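Local coordinates for protein E (Haemophilus influenzae, PDB 3ZH5) that acts as a surface adhesin that binds host epithelial cells and the host proteins vitronectin, laminin and plasminogen, aiding serum resistance and immune evasion, at residues G53-Y57 against D86-E90. Residues are numbered along the deposited sequence; the frame is centred on the assembly and turned at random.
Sequences GLYVY and DFYDE
Val56 lies over one face of the Phe87 ring and makes the main apolar contact. Its CG1 sits 4.2 Å from the centroid of that ring, 18° off the normal, a CH-pi contact shifted toward the rim. The other methyl works at the root of the ring: Val56 CG2 is 3.7 Å from Phe87 CG. Val56 points at Phe87; with CG1 anti to the carbonyl carbon (chi1 -78°), that methyl lies over the ring face and CG2 near CG and CB of Phe87. Leu54 adds one methyl obliquely, with its CD1 3.8 Å from Phe87 CE1. Phe87 also touches Ala64 and Val67 of the strand 64-74.

The polar part is formed by Tyr57. Its ring reaches across so that the hydroxyl meets the backbone of Tyr88 and Asp89. Tyr57 OH lies 3.0 Å from Asp89 N, but the angle is too poor for a hydrogen bond. The hydroxyl is hydrogen-bonded instead to Leu96 O, and Asp89 OD1 accepts from Leu96 N. Asp89 CB packs 3.5 Å from Tyr57 OH.

No hydrogen bond joins the two segments directly. The contact is surface packing, in which the short strand 53-54 and the loop that follows it lie against residues 87-89, where the chain of strand 79-88 in the antiparallel sheet of this adhesin turns a corner at Asp89.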
loop_
_atom_site.group_PDB
_atom_site.type_symbol
_atom_site.label_atom_id
_atom_site.label_comp_id
_atom_site.label_asym_id
_atom_site.label_seq_id
_atom_site.Cartn_x
_atom_site.Cartn_y
_atom_site.Cartn_z
ATOM N N GLY A 53 9.895 -10.992 -9.372
ATOM C CA GLY A 53 10.528 -9.717 -9.676
ATOM C C GLY A 53 9.901 -9.042 -10.883
ATOM O O GLY A 53 9.551 -9.693 -11.866
ATOM N N LEU A 54 9.757 -7.719 -10.817
ATOM C CA LEU A 54 9.266 -6.963 -11.961
ATOM C C LEU A 54 10.425 -6.174 -12.546
ATOM O O LEU A 54 11.111 -5.454 -11.834
ATOM C CB LEU A 54 8.134 -6.019 -11.551
ATOM C CG LEU A 54 6.869 -6.685 -11.007
ATOM C CD1 LEU A 54 5.819 -5.623 -10.676
ATOM C CD2 LEU A 54 6.312 -7.716 -11.981
ATOM N N TYR A 55 10.665 -6.347 -13.837
ATOM C CA TYR A 55 11.758 -5.655 -14.501
ATOM C C TYR A 55 11.249 -4.337 -15.048
ATOM O O TYR A 55 10.824 -4.254 -16.203
ATOM C CB TYR A 55 12.331 -6.518 -15.621
ATOM C CG TYR A 55 12.965 -7.794 -15.119
ATOM C CD1 TYR A 55 12.192 -8.898 -14.806
ATOM C CD2 TYR A 55 14.335 -7.886 -14.951
ATOM C CE1 TYR A 55 12.773 -10.067 -14.342
ATOM C CE2 TYR A 55 14.922 -9.036 -14.497
ATOM C CZ TYR A 55 14.141 -10.125 -14.191
ATOM O OH TYR A 55 14.738 -11.272 -13.730
ATOM N N VAL A 56 11.309 -3.311 -14.204
ATOM C CA VAL A 56 10.735 -2.002 -14.513
ATOM C C VAL A 56 11.787 -0.897 -14.511
ATOM O O VAL A 56 11.459 0.280 -14.457
ATOM C CB VAL A 56 9.647 -1.614 -13.486
ATOM C CG1 VAL A 56 8.351 -2.347 -13.776
ATOM C CG2 VAL A 56 10.115 -1.892 -12.056
ATOM N N TYR A 57 13.053 -1.283 -14.564
ATOM C CA TYR A 57 14.140 -0.337 -14.441
ATOM C C TYR A 57 14.764 -0.110 -15.784
ATOM O O TYR A 57 14.508 -0.880 -16.711
ATOM C CB TYR A 57 15.175 -0.890 -13.479
ATOM C CG TYR A 57 14.736 -0.798 -12.050
ATOM C CD1 TYR A 57 13.920 -1.776 -11.498
ATOM C CD2 TYR A 57 15.123 0.262 -11.253
ATOM C CE1 TYR A 57 13.506 -1.699 -10.196
ATOM C CE2 TYR A 57 14.713 0.345 -9.947
ATOM C CZ TYR A 57 13.904 -0.640 -9.424
ATOM O OH TYR A 57 13.501 -0.552 -8.121
ATOM N N ASP A 86 5.154 3.369 -6.957
ATOM C CA ASP A 86 6.597 3.383 -7.099
ATOM C C ASP A 86 7.116 1.976 -6.884
ATOM O O ASP A 86 6.647 1.262 -5.985
ATOM C CB ASP A 86 7.206 4.337 -6.063
ATOM C CG ASP A 86 6.910 5.807 -6.378
ATOM O OD1 ASP A 86 7.514 6.321 -7.352
ATOM O OD2 ASP A 86 6.076 6.432 -5.671
ATOM N N PHE A 87 8.077 1.560 -7.700
ATOM C CA PHE A 87 8.692 0.256 -7.503
ATOM C C PHE A 87 10.035 0.424 -6.830
ATOM O O PHE A 87 10.731 1.377 -7.090
ATOM C CB PHE A 87 8.882 -0.459 -8.833
ATOM C CG PHE A 87 7.610 -0.662 -9.591
ATOM C CD1 PHE A 87 6.757 -1.700 -9.267
ATOM C CD2 PHE A 87 7.280 0.168 -10.640
ATOM C CE1 PHE A 87 5.594 -1.895 -9.965
ATOM C CE2 PHE A 87 6.113 -0.025 -11.339
ATOM C CZ PHE A 87 5.270 -1.060 -11.001
ATOM N N TYR A 88 10.403 -0.515 -5.969
ATOM C CA TYR A 88 11.687 -0.447 -5.285
ATOM C C TYR A 88 12.420 -1.758 -5.392
ATOM O O TYR A 88 11.800 -2.813 -5.524
ATOM C CB TYR A 88 11.486 -0.092 -3.818
ATOM C CG TYR A 88 11.001 1.326 -3.622
ATOM C CD1 TYR A 88 9.647 1.623 -3.608
ATOM C CD2 TYR A 88 11.902 2.363 -3.452
ATOM C CE1 TYR A 88 9.207 2.916 -3.423
ATOM C CE2 TYR A 88 11.469 3.672 -3.281
ATOM C CZ TYR A 88 10.121 3.939 -3.268
ATOM O OH TYR A 88 9.677 5.231 -3.087
ATOM N N ASP A 89 13.745 -1.700 -5.328
ATOM C CA ASP A 89 14.543 -2.893 -5.560
ATOM C C ASP A 89 14.890 -3.607 -4.257
ATOM O O ASP A 89 15.629 -4.590 -4.274
ATOM C CB ASP A 89 15.811 -2.557 -6.354
ATOM C CG ASP A 89 16.927 -2.005 -5.484
ATOM O OD1 ASP A 89 16.626 -1.455 -4.400
ATOM O OD2 ASP A 89 18.106 -2.117 -5.891
ATOM N N GLU A 90 14.369 -3.098 -3.140
ATOM C CA GLU A 90 14.451 -3.792 -1.847
ATOM C C GLU A 90 13.035 -3.991 -1.301
ATOM O O GLU A 90 12.106 -3.316 -1.744
ATOM C CB GLU A 90 15.293 -2.987 -0.846
ATOM C CG GLU A 90 16.765 -2.909 -1.187
ATOM C CD GLU A 90 17.422 -1.652 -0.648
ATOM O OE1 GLU A 90 16.939 -1.115 0.369
ATOM O OE2 GLU A 90 18.416 -1.192 -1.248
#